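Phosphoserine aminotransferase (Bacillus circulans, PDB 2C0R) catalyses the reversible, pyridoxal-phosphate-dependent transamination of 3-phosphohydroxypyruvate to phosphoserine with glutamate as amino donor, a step of serine biosynthesis. Local coordinates at residues V50-E53 with A54-R57; P241-G244 with I245-N249; L274-D277 with A278-Q281. The protein carries 1 engineered substitution. One frame throughout, in Å; residues are numbered along the deposited sequence.

How the contacts relate
All three contacts are i to i+3 and i to i+4 arrangements within single helices, and they illustrate how one backbone pattern serves different surroundings. Contacts 1 and 2 lie on helices 45-61 and 242-257, which pack together: their centres are about 10 Å apart, and N249 ND2 of contact 2 comes within 3.2 Å of E53 OE2 of contact 1, a probable hydrogen bond. Both stand near the cofactor, the side chain of P241 about 9 Å and that of H51 about 12 Å from a bound pyridoxal phosphate. Contact 3, ending the next helix, 260-280, lies across the chain's centre, about 36 and 39 Å from contacts 2 and 1, centre to centre.

Contact 1 (V50-E53 with A54-R57); sequences VHNE and AQAR
A54 gives its backbone N to V50 O at 2.9 Å, while its methyl rests near the same carbonyl and also meets F72 of strand 68-73. Q55 reaches back toward H51. With CG beside its own backbone N (chi1 -61°) and the chain extended beyond, its NE2 arrives above the plane of the H51 carbonyl and donates to H51 O at 3.2 Å. The amide stands almost perpendicular to the imidazole, with NE2 3.6 Å from H51 CD2. That carbonyl is thus gripped from the side chain; NE2 has a second acceptor in N234 OD1, and OE1 accepts from K69 NZ, while the imidazole in turn bonds to Y47 and N234 O. A56 adds a backbone bond, N to N52 O at 3.1 Å. R57 N bonds E53 O at 2.8 Å, and its extended side chain runs across that of E53, laying one guanidinium face over E53 CG. R57 NH2 forms a salt bridge with E53 OE2, and NE adds a weak bond to the same oxygen, the carboxylate plane turned 80° from the guanidinium; the position of OE2 is uncertain, so the exact lengths are doubtful. A methionine in place of R57 would probably cost E53 its closest positive partner, leaving the carboxylate to a weak hydrogen bond from N249 and a long ion pair with K253. The arrangement is a classic i to i+4 Glu-Arg pair on an amphipathic helix, here packed against both helix 242-257 and strand 68-73 of the class-V aminotransferase fold.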
loop_
_atom_site.group_PDB
_atom_site.type_symbol
_atom_site.label_atom_id
_atom_site.label_comp_id
_atom_site.label_asym_id
_atom_site.label_seq_id
_atom_site.Cartn_x
_atom_site.Cartn_y
_atom_site.Cartn_z
ATOM N N VAL A 50 15.270 3.522 8.423
ATOM C CA VAL A 50 13.978 4.110 8.711
ATOM C C VAL A 50 12.979 3.003 9.041
ATOM O O VAL A 50 12.202 3.061 10.000
ATOM C CB VAL A 50 13.466 4.936 7.504
ATOM C CG1 VAL A 50 12.003 5.288 7.628
ATOM C CG2 VAL A 50 14.355 6.177 7.340
ATOM N N HIS A 51 13.026 1.967 8.195
ATOM C CA HIS A 51 12.102 0.818 8.360
ATOM C C HIS A 51 12.238 0.156 9.708
ATOM O O HIS A 51 11.246 -0.214 10.361
ATOM C CB HIS A 51 12.465 -0.146 7.213
ATOM C CG HIS A 51 11.566 -1.320 7.034
ATOM N ND1 HIS A 51 10.394 -1.249 6.295
ATOM C CD2 HIS A 51 11.717 -2.588 7.476
ATOM C CE1 HIS A 51 9.862 -2.480 6.316
ATOM N NE2 HIS A 51 10.635 -3.305 7.024
ATOM N N ASN A 52 13.505 -0.029 10.141
ATOM C CA ASN A 52 13.775 -0.635 11.438
ATOM C C ASN A 52 13.546 0.322 12.595
ATOM O O ASN A 52 13.070 -0.099 13.660
ATOM C CB ASN A 52 15.197 -1.166 11.447
ATOM C CG ASN A 52 15.341 -2.382 10.575
ATOM O OD1 ASN A 52 16.301 -2.530 9.773
ATOM N ND2 ASN A 52 14.377 -3.245 10.690
ATOM N N GLU A 53 13.826 1.587 12.436
ATOM C CA GLU A 53 13.608 2.582 13.480
ATOM C C GLU A 53 12.124 2.702 13.804
ATOM O O GLU A 53 11.755 2.864 14.961
ATOM C CB GLU A 53 14.179 3.950 13.044
ATOM C CG GLU A 53 14.038 5.089 14.044
ATOM C CD GLU A 53 14.280 6.447 13.404
ATOM O OE1 GLU A 53 14.952 6.535 12.378
ATOM O OE2 GLU A 53 13.743 7.466 13.869
ATOM N N ALA A 54 11.303 2.618 12.763
ATOM C CA ALA A 54 9.865 2.763 13.006
ATOM C C ALA A 54 9.398 1.644 13.939
ATOM O O ALA A 54 8.597 1.894 14.819
ATOM C CB ALA A 54 9.101 2.738 11.690
ATOM N N GLN A 55 9.885 0.410 13.687
ATOM C CA GLN A 55 9.494 -0.688 14.540
ATOM C C GLN A 55 9.960 -0.488 15.982
ATOM O O GLN A 55 9.197 -0.657 16.912
ATOM C CB GLN A 55 10.088 -1.968 13.972
ATOM C CG GLN A 55 9.607 -2.309 12.586
ATOM C CD GLN A 55 10.416 -3.516 12.091
ATOM O OE1 GLN A 55 10.585 -4.523 12.813
ATOM N NE2 GLN A 55 10.892 -3.400 10.878
ATOM N N ALA A 56 11.223 -0.103 16.169
ATOM C CA ALA A 56 11.778 0.153 17.474
ATOM C C ALA A 56 11.060 1.298 18.181
ATOM O O ALA A 56 10.811 1.215 19.388
ATOM C CB ALA A 56 13.265 0.520 17.402
ATOM N N ARG A 57 10.734 2.360 17.467
ATOM C CA ARG A 57 10.035 3.450 18.178
ATOM C C ARG A 57 8.633 3.063 18.584
ATOM O O ARG A 57 8.142 3.473 19.632
ATOM C CB ARG A 57 9.916 4.618 17.189
ATOM C CG ARG A 57 11.189 5.349 16.972
ATOM C CD ARG A 57 10.964 6.567 16.091
ATOM N NE ARG A 57 12.169 7.307 15.808
ATOM C CZ ARG A 57 13.141 7.701 16.588
ATOM N NH1 ARG A 57 13.155 7.405 17.881
ATOM N NH2 ARG A 57 14.161 8.402 16.127
#

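Contact 2 (P241-G244 with I245-N249)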
loop_
_atom_site.group_PDB
_atom_site.type_symbol
_atom_site.label_atom_id
_atom_site.label_comp_id
_atom_site.label_asym_id
_atom_site.label_seq_id
_atom_site.Cartn_x
_atom_site.Cartn_y
_atom_site.Cartn_z
ATOM N N PRO A 241 5.635 -0.396 1.470
ATOM C CA PRO A 241 5.131 0.978 1.277
ATOM C C PRO A 241 6.075 1.982 1.940
ATOM O O PRO A 241 5.817 2.462 3.044
ATOM C CB PRO A 241 3.744 0.915 1.921
ATOM C CG PRO A 241 3.886 -0.123 2.990
ATOM C CD PRO A 241 4.830 -1.179 2.444
ATOM N N SER A 242 7.170 2.226 1.230
ATOM C CA SER A 242 8.311 2.831 1.912
ATOM C C SER A 242 7.988 4.264 2.334
ATOM O O SER A 242 8.381 4.647 3.434
ATOM C CB SER A 242 9.584 2.730 1.080
ATOM O OG SER A 242 9.334 3.090 -0.232
ATOM N N PHE A 243 7.280 5.048 1.556
ATOM C CA PHE A 243 6.977 6.429 1.995
ATOM C C PHE A 243 6.018 6.389 3.171
ATOM O O PHE A 243 6.154 7.179 4.088
ATOM C CB PHE A 243 6.423 7.291 0.865
ATOM C CG PHE A 243 6.308 8.750 1.251
ATOM C CD1 PHE A 243 7.459 9.516 1.392
ATOM C CD2 PHE A 243 5.078 9.347 1.460
ATOM C CE1 PHE A 243 7.474 10.827 1.715
ATOM C CE2 PHE A 243 5.111 10.684 1.831
ATOM C CZ PHE A 243 6.258 11.414 2.004
ATOM N N GLY A 244 5.059 5.462 3.128
ATOM C CA GLY A 244 4.147 5.366 4.269
ATOM C C GLY A 244 4.885 5.014 5.548
ATOM O O GLY A 244 4.567 5.517 6.626
ATOM N N ILE A 245 5.852 4.070 5.471
ATOM C CA ILE A 245 6.569 3.682 6.651
ATOM C C ILE A 245 7.468 4.805 7.153
ATOM O O ILE A 245 7.557 5.021 8.353
ATOM C CB ILE A 245 7.361 2.392 6.386
ATOM C CG1 ILE A 245 6.358 1.245 6.191
ATOM C CG2 ILE A 245 8.350 2.079 7.476
ATOM C CD1 ILE A 245 6.972 0.027 5.498
ATOM N N TYR A 246 8.114 5.541 6.235
ATOM C CA TYR A 246 8.837 6.736 6.593
ATOM C C TYR A 246 7.940 7.728 7.345
ATOM O O TYR A 246 8.344 8.339 8.348
ATOM C CB TYR A 246 9.403 7.368 5.307
ATOM C CG TYR A 246 9.711 8.839 5.439
ATOM C CD1 TYR A 246 10.895 9.303 6.026
ATOM C CD2 TYR A 246 8.814 9.791 4.948
ATOM C CE1 TYR A 246 11.148 10.635 6.128
ATOM C CE2 TYR A 246 9.058 11.134 5.052
ATOM C CZ TYR A 246 10.233 11.546 5.646
ATOM O OH TYR A 246 10.451 12.892 5.725
ATOM N N MET A 247 6.709 7.893 6.880
ATOM C CA MET A 247 5.797 8.850 7.538
ATOM C C MET A 247 5.311 8.317 8.872
ATOM O O MET A 247 5.206 9.098 9.834
ATOM C CB MET A 247 4.588 9.113 6.657
ATOM C CG MET A 247 4.751 9.963 5.417
ATOM S SD MET A 247 5.409 11.620 5.753
ATOM C CE MET A 247 3.967 12.462 6.406
ATOM N N VAL A 248 5.046 7.023 8.988
ATOM C CA VAL A 248 4.786 6.436 10.310
ATOM C C VAL A 248 5.934 6.733 11.260
ATOM O O VAL A 248 5.733 7.146 12.421
ATOM C CB VAL A 248 4.529 4.915 10.188
ATOM C CG1 VAL A 248 4.483 4.244 11.565
ATOM C CG2 VAL A 248 3.223 4.668 9.432
ATOM N N ASN A 249 7.167 6.555 10.772
ATOM C CA ASN A 249 8.323 6.860 11.652
ATOM C C ASN A 249 8.262 8.282 12.172
ATOM O O ASN A 249 8.455 8.539 13.360
ATOM C CB ASN A 249 9.608 6.562 10.879
ATOM C CG ASN A 249 10.815 6.474 11.805
ATOM O OD1 ASN A 249 10.800 5.876 12.881
ATOM N ND2 ASN A 249 11.889 7.076 11.329
#
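F243, Y246 and M247 send their side chains out the same way from the first turns of the helix; Y246 meets the phenyl ring at its CD1/CE1 side and M247 at its CE2/CZ side. M247 approaches over one face of that ring: its CG lies 4.1 Å from the centroid, 28° off the normal, a CH-pi contact. The bend at chi2 brings SD obliquely toward the ring, 3.8 Å from F243 CZ, giving a Met-aromatic contact. Y246 lies alongside F243. The two planes are inclined at 34° in an oblique pair, with Y246 CD2 3.6 Å from F243 CE1. F243 reaches both neighbours because its CG stands opposite the backbone N about the first side-chain bond (chi1 -171°). On another side of the helix, the I245 side chain crosses that of P241 at an angle, I245 CD1 lying 3.9 Å from P241 CD. P241 occupies the N-cap position, where its O accepts the I245 N-H at 2.9 Å; S242 O, F243 O and G244 O likewise accept from Y246, M247 and V248 N. The Y246 hydroxyl is hydrogen-bonded to E26. Around this turn, I245 meets Y47 and H51 of helix 45-61, Y246 and M247 pack on A23 of helix 17-25, and F243 meets F243 of the second subunit, placing F243 and M247 at the dimer interface, M247 packing on M38 of the second subunit.

Contact 3 (L274-D277 with A278-Q281); sequences LIYD and AIDQ
The Y276 ring meets I279 obliquely: I279 CD1 is 4.2 Å from Y276 CD2, and the two side chains run alongside each other. The same methyl also reaches I275 CG2 at 4.2 Å, where the isoleucines cross at an angle, forming an apolar patch with Y276. With CG1 placed beside its own backbone N (chi1 -63°), I279 passes close to the carbonyl of I275, CG1 lying 3.5 Å from I275 O. The other flat pair is more exposed. The planes of the D277 carboxylate and the Q281 amide are nearly parallel, 4° apart, yet D277 OD2 touches Q281 through its aliphatic CG, at 3.3 Å. Further polar ties lie beyond this turn: Y276 OH is hydrogen-bonded to S296 O, and D280 forms a salt bridge with R295. The backbone bonds end with D280 N to Y276 O at 2.8 Å and a weak one from Q281 N to D277 O. This is the C-terminal turn of an amphipathic helix, 260-280, whose apolar side packs on strand 299-303 and helix 344-361 while Q281 leaves helical geometry.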
loop_
_atom_site.group_PDB
_atom_site.type_symbol
_atom_site.label_atom_id
_atom_site.label_comp_id
_atom_site.label_asym_id
_atom_site.label_seq_id
_atom_site.Cartn_x
_atom_site.Cartn_y
_atom_site.Cartn_z
ATOM N N LEU A 274 -14.436 18.102 25.859
ATOM C CA LEU A 274 -15.082 19.359 25.444
ATOM C C LEU A 274 -16.278 19.117 24.553
ATOM O O LEU A 274 -17.343 19.739 24.650
ATOM C CB LEU A 274 -13.999 20.169 24.719
ATOM C CG LEU A 274 -14.443 21.613 24.445
ATOM C CD1 LEU A 274 -14.309 22.444 25.716
ATOM C CD2 LEU A 274 -13.600 22.171 23.321
ATOM N N ILE A 275 -16.128 18.150 23.640
ATOM C CA ILE A 275 -17.190 17.925 22.682
ATOM C C ILE A 275 -18.329 17.156 23.318
ATOM O O ILE A 275 -19.508 17.467 23.093
ATOM C CB ILE A 275 -16.624 17.189 21.469
ATOM C CG1 ILE A 275 -15.604 18.060 20.728
ATOM C CG2 ILE A 275 -17.767 16.763 20.580
ATOM C CD1 ILE A 275 -14.683 17.239 19.809
ATOM N N TYR A 276 -18.055 16.140 24.168
ATOM C CA TYR A 276 -19.149 15.453 24.846
ATOM C C TYR A 276 -19.883 16.432 25.751
ATOM O O TYR A 276 -21.102 16.292 25.856
ATOM C CB TYR A 276 -18.645 14.266 25.660
ATOM C CG TYR A 276 -18.371 13.034 24.783
ATOM C CD1 TYR A 276 -17.083 12.490 24.761
ATOM C CD2 TYR A 276 -19.395 12.460 24.043
ATOM C CE1 TYR A 276 -16.869 11.362 23.950
ATOM C CE2 TYR A 276 -19.186 11.348 23.251
ATOM C CZ TYR A 276 -17.897 10.807 23.229
ATOM O OH TYR A 276 -17.679 9.712 22.438
ATOM N N ASP A 277 -19.165 17.361 26.369
ATOM C CA ASP A 277 -19.873 18.352 27.209
ATOM C C ASP A 277 -20.803 19.196 26.360
ATOM O O ASP A 277 -21.873 19.566 26.821
ATOM C CB ASP A 277 -18.878 19.277 27.912
ATOM C CG ASP A 277 -19.611 20.460 28.529
ATOM O OD1 ASP A 277 -19.501 21.663 28.156
ATOM O OD2 ASP A 277 -20.366 20.145 29.476
ATOM N N ALA A 278 -20.398 19.555 25.141
ATOM C CA ALA A 278 -21.266 20.297 24.222
ATOM C C ALA A 278 -22.527 19.537 23.866
ATOM O O ALA A 278 -23.603 20.090 23.734
ATOM C CB ALA A 278 -20.507 20.574 22.916
ATOM N N ILE A 279 -22.421 18.221 23.685
ATOM C CA ILE A 279 -23.609 17.374 23.440
ATOM C C ILE A 279 -24.469 17.249 24.676
ATOM O O ILE A 279 -25.688 17.389 24.622
ATOM C CB ILE A 279 -23.150 15.968 22.965
ATOM C CG1 ILE A 279 -22.409 16.091 21.623
ATOM C CG2 ILE A 279 -24.329 15.021 22.930
ATOM C CD1 ILE A 279 -21.433 14.924 21.389
ATOM N N ASP A 280 -23.821 17.008 25.822
ATOM C CA ASP A 280 -24.533 16.748 27.077
ATOM C C ASP A 280 -25.100 17.997 27.694
ATOM O O ASP A 280 -25.889 17.911 28.641
ATOM C CB ASP A 280 -23.604 16.063 28.083
ATOM C CG ASP A 280 -23.264 14.650 27.646
ATOM O OD1 ASP A 280 -23.950 14.066 26.785
ATOM O OD2 ASP A 280 -22.299 14.136 28.220
ATOM N N GLN A 281 -24.731 19.174 27.233
ATOM C CA GLN A 281 -25.301 20.430 27.694
ATOM C C GLN A 281 -25.828 21.128 26.444
ATOM O O GLN A 281 -25.398 22.171 25.967
ATOM C CB GLN A 281 -24.215 21.250 28.373
ATOM C CG GLN A 281 -23.580 20.636 29.608
ATOM C CD GLN A 281 -24.505 20.584 30.817
ATOM O OE1 GLN A 281 -24.722 19.528 31.418
ATOM N NE2 GLN A 281 -25.047 21.750 31.173
#